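Local structure of uncharacterized protein, DUF633, LMOf2365_1472 (Listeria monocytogenes str. 4b F2365, 3GNL) at residues 147-151 / 186-192; 204-208 / 219-223. The protein is uncharacterized but probably acts as a tRNA (adenine(22)-N(1))-methyltransferase with a Rossmann-like fold. One frame throughout, in Å; residues are numbered along the deposited sequence.

Interaction 1: 147-151 / 186-192; sequences AILRE and SAIFKSK
The strand of Ile148 and Arg150 runs past the first turns of helix 187-192 at 75°, with the two short axes 8.0 Å apart at their closest. Ile148 reaches the helix with both of its branches. Its CG1 branch, anti to the backbone N (chi1 -166°), extends across the helix: CG1 lies 4.1 Å from CG2 of Ile188, the two side chains lying alongside and pointing opposite ways. In the conformer described, CD1 lies 3.8 Å from CD of Lys192, whose chain is modelled in two positions. The CG2 branch turns to the start of the helix and sits 3.6 Å from Ser186 OG. That oxygen is the N-cap: it accepts a nearly straight hydrogen bond from Phe189 N (3.1 Å, N-H...O angle 169°), closing the first turn. Water 1 ties the cap back to the strand, donating to Ile148 O at 2.7 Å and hydrogen-bonding Ser186 OG. Farther along the strand, Arg150 bends at its third torsion and lays its guanidinium over Ile188. CG2 of Ile188 lies over one face, toward the rim, while CG1 approaches NH1 to 3.6 Å. Ser191 OG meets the group edge-on, 3.3 Å from NH1. An apolar centre of Ile148 and Ile188 thus lies between the Ser186 cap with its water and the Arg150-Ser191 pair. The strand order 3-2-1-4-5-7-6, with 154-163 antiparallel between 120-125 and edge strand 141-151, is that of class I (Rossmann-like) methyltransferases, and the helix packs on this edge strand. Val155 of strand 154-163 touches both Ile148 and Arg150. Leu181 of helix 179-184 touches Ile148 and Phe189 alike, and on the other side of the strand Leu149 meets Lys14 of helix 10-16.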
loop_
_atom_site.group_PDB
_atom_site.type_symbol
_atom_site.label_atom_id
_atom_site.label_comp_id
_atom_site.label_asym_id
_atom_site.label_seq_id
_atom_site.Cartn_x
_atom_site.Cartn_y
_atom_site.Cartn_z
ATOM N N ALA A 147 -5.259 -6.469 3.997
ATOM C CA ALA A 147 -6.308 -5.979 4.858
ATOM C C ALA A 147 -7.005 -4.821 4.172
ATOM O O ALA A 147 -6.407 -4.116 3.363
ATOM C CB ALA A 147 -5.781 -5.543 6.219
ATOM N N ILE A 148 -8.251 -4.627 4.558
ATOM C CA ILE A 148 -9.041 -3.471 4.103
ATOM C C ILE A 148 -9.722 -2.925 5.328
ATOM O O ILE A 148 -10.263 -3.692 6.133
ATOM C CB ILE A 148 -10.005 -3.801 2.886
ATOM C CG1 ILE A 148 -10.526 -2.525 2.240
ATOM C CG2 ILE A 148 -11.054 -4.837 3.223
ATOM C CD1 ILE A 148 -11.210 -2.733 0.884
ATOM N N LEU A 149 -9.653 -1.604 5.507
ATOM C CA LEU A 149 -10.271 -1.021 6.687
ATOM C C LEU A 149 -10.859 0.325 6.327
ATOM O O LEU A 149 -10.545 0.905 5.264
ATOM C CB LEU A 149 -9.264 -0.924 7.840
ATOM C CG LEU A 149 -7.991 -0.099 7.636
ATOM C CD1 LEU A 149 -8.081 1.361 8.132
ATOM C CD2 LEU A 149 -6.832 -0.798 8.339
ATOM N N ARG A 150 -11.726 0.823 7.194
ATOM C CA ARG A 150 -12.283 2.161 7.002
ATOM C C ARG A 150 -11.898 3.004 8.225
ATOM O O ARG A 150 -12.066 2.576 9.358
ATOM C CB ARG A 150 -13.806 2.071 6.786
ATOM C CG ARG A 150 -14.483 3.427 6.462
ATOM C CD ARG A 150 -15.907 3.370 5.892
ATOM N NE ARG A 150 -16.615 2.108 6.108
ATOM C CZ ARG A 150 -17.017 1.303 5.120
ATOM N NH1 ARG A 150 -17.648 0.180 5.388
ATOM N NH2 ARG A 150 -16.797 1.637 3.857
ATOM N N GLU A 151 -11.325 4.171 7.995
ATOM C CA GLU A 151 -11.016 5.097 9.082
ATOM C C GLU A 151 -11.334 6.511 8.595
ATOM O O GLU A 151 -10.946 6.895 7.488
ATOM C CB GLU A 151 -9.533 4.984 9.503
ATOM C CG GLU A 151 -9.141 5.897 10.671
ATOM C CD GLU A 151 -7.794 5.565 11.284
ATOM O OE1 GLU A 151 -6.818 5.225 10.549
ATOM O OE2 GLU A 151 -7.694 5.700 12.524
ATOM N N SER A 186 -14.796 -9.348 3.260
ATOM C CA SER A 186 -15.305 -8.666 4.444
ATOM C C SER A 186 -16.440 -7.690 4.121
ATOM O O SER A 186 -16.667 -7.363 2.946
ATOM C CB SER A 186 -14.179 -7.921 5.117
ATOM O OG SER A 186 -13.913 -6.731 4.396
ATOM N N ALA A 187 -17.160 -7.227 5.134
ATOM C CA ALA A 187 -18.278 -6.329 4.901
ATOM C C ALA A 187 -17.768 -5.021 4.289
ATOM O O ALA A 187 -18.473 -4.432 3.482
ATOM C CB ALA A 187 -18.984 -6.045 6.229
ATOM N N ILE A 188 -16.572 -4.569 4.690
ATOM C CA ILE A 188 -16.007 -3.345 4.116
ATOM C C ILE A 188 -15.642 -3.553 2.640
ATOM O O ILE A 188 -15.905 -2.692 1.794
ATOM C CB ILE A 188 -14.805 -2.854 4.954
ATOM C CG1 ILE A 188 -15.295 -2.334 6.347
ATOM C CG2 ILE A 188 -13.999 -1.775 4.222
ATOM C CD1 ILE A 188 -14.177 -2.251 7.398
ATOM N N PHE A 189 -15.042 -4.686 2.337
ATOM C CA PHE A 189 -14.755 -5.036 0.955
ATOM C C PHE A 189 -16.023 -5.002 0.104
ATOM O O PHE A 189 -16.032 -4.370 -0.966
ATOM C CB PHE A 189 -14.107 -6.417 0.898
ATOM C CG PHE A 189 -13.832 -6.909 -0.510
ATOM C CD1 PHE A 189 -12.620 -6.655 -1.116
ATOM C CD2 PHE A 189 -14.795 -7.676 -1.196
ATOM C CE1 PHE A 189 -12.347 -7.129 -2.415
ATOM C CE2 PHE A 189 -14.537 -8.131 -2.487
ATOM C CZ PHE A 189 -13.320 -7.866 -3.106
ATOM N N LYS A 190 -17.075 -5.689 0.534
ATOM C CA LYS A 190 -18.287 -5.784 -0.264
ATOM C C LYS A 190 -18.936 -4.401 -0.403
ATOM O O LYS A 190 -19.410 -4.079 -1.498
ATOM C CB LYS A 190 -19.268 -6.754 0.407
ATOM C CG LYS A 190 -18.771 -8.163 0.394
ATOM C CD LYS A 190 -19.907 -9.121 0.845
ATOM C CE LYS A 190 -19.419 -10.558 0.962
ATOM N NZ LYS A 190 -19.292 -11.235 -0.350
ATOM N N SER A 191 -18.951 -3.615 0.675
ATOM C CA SER A 191 -19.608 -2.304 0.593
ATOM C C SER A 191 -18.823 -1.348 -0.317
ATOM O O SER A 191 -19.423 -0.594 -1.112
ATOM C CB SER A 191 -19.879 -1.751 1.982
ATOM O OG SER A 191 -18.712 -1.357 2.626
ATOM N N LYS A 192 -17.493 -1.371 -0.212
ATOM C CA LYS A 192 -16.642 -0.521 -1.061
ATOM C C LYS A 192 -16.909 -0.803 -2.540
ATOM O O LYS A 192 -17.153 0.110 -3.328
ATOM C CB LYS A 192 -15.140 -0.728 -0.760
ATOM C CG LYS A 192 -14.232 -0.062 -1.830
ATOM C CD LYS A 192 -12.742 -0.449 -1.760
ATOM C CE LYS A 192 -11.979 0.164 -2.950
ATOM N NZ LYS A 192 -12.151 1.628 -3.062
HETATM O O HOH W 1 -12.081 -5.615 6.366
#

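Interaction 2: 204-208 / 219-223; sequences IQTIS and AKIRE
Ile221 meets Ile204, Ile207 and Ser208 with its two branches, and these contacts make up most of the interface. Its CD1 methyl penetrates farthest, lying 3.8 Å from CG2 of Ile207 and 3.4 Å from OG of Ser208. Ile207 and Ile221 run side by side, head to tail, whereas Ile204 crosses Ile221 at a slant, CG2 to CG2 at 4.1 Å. The fork of Ile221 explains this division: with chi1 at -72°, CG1 stands opposite the carbonyl carbon and carries CD1 to Ile207 and Ser208, while CG2 is left to meet Ile204. At the margin, CD1 of Ile207 comes within 4.4 Å of CG of Lys220, a loose contact with the aliphatic stem of the lysine.

The serine hydroxyl is held from behind. Ser208 OG donates to Ile204 O at 2.8 Å, coming in from above the carbonyl plane, and the same oxygen accepts the backbone N of Ser208 at 2.9 Å. Two bonds from one residue therefore converge on a single carbonyl. Farther out, the helices run antiparallel at 160°, their short axes 10.3 Å apart, and Ile204 and Ile221 have the closest CA atoms, 5.8 Å apart. Leu224 and Ile228 extend the apolar seam along helix 215-235, with Glu225 also touching Ile204, while Ile207 touches Asn217 of the same helix.

No hydrogen bond joins the two segments. The hairpin of helices is held here by methyl and methylene packing, and the hydroxyl that adjoins it spends its proton within its own helix.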
loop_
_atom_site.group_PDB
_atom_site.type_symbol
_atom_site.label_atom_id
_atom_site.label_comp_id
_atom_site.label_asym_id
_atom_site.label_seq_id
_atom_site.Cartn_x
_atom_site.Cartn_y
_atom_site.Cartn_z
ATOM N N ILE A 204 -22.278 5.540 -16.691
ATOM C CA ILE A 204 -22.722 5.065 -18.017
ATOM C C ILE A 204 -24.046 5.680 -18.429
ATOM O O ILE A 204 -24.172 6.131 -19.586
ATOM C CB ILE A 204 -22.830 3.539 -18.067
ATOM C CG1 ILE A 204 -21.420 2.951 -18.020
ATOM C CG2 ILE A 204 -23.499 3.088 -19.376
ATOM C CD1 ILE A 204 -21.403 1.490 -17.780
ATOM N N GLN A 205 -24.994 5.701 -17.509
ATOM C CA GLN A 205 -26.325 6.258 -17.822
ATOM C C GLN A 205 -26.195 7.746 -18.184
ATOM O O GLN A 205 -26.723 8.199 -19.203
ATOM C CB GLN A 205 -27.310 5.978 -16.691
ATOM C CG GLN A 205 -28.578 6.904 -16.735
ATOM C CD GLN A 205 -29.927 6.211 -16.586
ATOM O OE1 GLN A 205 -30.684 6.066 -17.570
ATOM N NE2 GLN A 205 -30.268 5.833 -15.365
ATOM N N THR A 206 -25.401 8.502 -17.426
ATOM C CA THR A 206 -25.206 9.933 -17.674
ATOM C C THR A 206 -24.614 10.165 -19.065
ATOM O O THR A 206 -25.075 11.043 -19.810
ATOM C CB THR A 206 -24.316 10.548 -16.606
ATOM O OG1 THR A 206 -25.018 10.493 -15.365
ATOM C CG2 THR A 206 -23.946 11.970 -16.948
ATOM N N ILE A 207 -23.627 9.363 -19.450
ATOM C CA ILE A 207 -23.015 9.578 -20.750
ATOM C C ILE A 207 -23.960 9.184 -21.887
ATOM O O ILE A 207 -24.047 9.912 -22.889
ATOM C CB ILE A 207 -21.712 8.766 -20.876
ATOM C CG1 ILE A 207 -20.683 9.324 -19.887
ATOM C CG2 ILE A 207 -21.159 8.835 -22.341
ATOM C CD1 ILE A 207 -19.472 8.398 -19.754
ATOM N N SER A 208 -24.652 8.063 -21.692
ATOM C CA SER A 208 -25.477 7.424 -22.716
ATOM C C SER A 208 -26.645 8.300 -23.049
ATOM O O SER A 208 -27.127 8.278 -24.192
ATOM C CB SER A 208 -25.993 6.077 -22.208
ATOM O OG SER A 208 -24.923 5.153 -22.088
ATOM N N ALA A 219 -15.578 4.479 -25.545
ATOM C CA ALA A 219 -14.487 3.691 -25.002
ATOM C C ALA A 219 -14.565 3.752 -23.474
ATOM O O ALA A 219 -14.363 2.733 -22.807
ATOM C CB ALA A 219 -13.153 4.192 -25.494
ATOM N N LYS A 220 -14.898 4.930 -22.942
ATOM C CA LYS A 220 -15.056 5.083 -21.487
ATOM C C LYS A 220 -16.170 4.152 -20.977
ATOM O O LYS A 220 -16.024 3.484 -19.925
ATOM C CB LYS A 220 -15.310 6.557 -21.128
ATOM C CG LYS A 220 -15.378 6.891 -19.618
ATOM C CD LYS A 220 -14.986 8.371 -19.345
ATOM C CE LYS A 220 -14.515 8.554 -17.873
ATOM N NZ LYS A 220 -14.748 9.934 -17.302
ATOM N N ILE A 221 -17.271 4.067 -21.717
ATOM C CA ILE A 221 -18.388 3.200 -21.375
ATOM C C ILE A 221 -17.968 1.726 -21.375
ATOM O O ILE A 221 -18.274 1.003 -20.449
ATOM C CB ILE A 221 -19.622 3.446 -22.295
ATOM C CG1 ILE A 221 -20.269 4.795 -21.939
ATOM C CG2 ILE A 221 -20.650 2.329 -22.221
ATOM C CD1 ILE A 221 -21.540 5.086 -22.720
ATOM N N ARG A 222 -17.279 1.292 -22.435
ATOM C CA ARG A 222 -16.710 -0.049 -22.465
ATOM C C ARG A 222 -15.840 -0.338 -21.235
ATOM O O ARG A 222 -15.978 -1.402 -20.627
ATOM C CB ARG A 222 -15.915 -0.267 -23.746
ATOM C CG ARG A 222 -16.726 -0.957 -24.820
ATOM C CD ARG A 222 -15.910 -1.177 -26.102
ATOM N NE ARG A 222 -15.890 0.037 -26.928
ATOM C CZ ARG A 222 -14.820 0.802 -27.151
ATOM N NH1 ARG A 222 -13.630 0.503 -26.632
ATOM N NH2 ARG A 222 -14.949 1.879 -27.897
ATOM N N GLU A 223 -14.960 0.599 -20.886
ATOM C CA GLU A 223 -14.123 0.446 -19.696
ATOM C C GLU A 223 -14.977 0.302 -18.422
ATOM O O GLU A 223 -14.761 -0.595 -17.613
ATOM C CB GLU A 223 -13.111 1.580 -19.536
ATOM C CG GLU A 223 -12.362 1.427 -18.197
ATOM C CD GLU A 223 -11.039 2.168 -18.107
ATOM O OE1 GLU A 223 -11.035 3.420 -18.217
ATOM O OE2 GLU A 223 -10.003 1.485 -17.871
#

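Helix 187-208 takes part in both contacts, starting at interaction 1 and ending at interaction 2. Their centres are about 26 Å apart and their nearest atoms about 15 Å, so they do not touch. Interaction 1, centred about 15 Å from the centre of the chain, joins the start of this helix to the edge of the Rossmann-like sheet; interaction 2, about 29 Å from that same centre, pairs its far end with returning helix 215-235 in an antiparallel helical hairpin. The helix thus projects from the sheet, and helix 215-235 runs back along it from that end. No catalytic site is assigned, so neither contact is given a catalytic role.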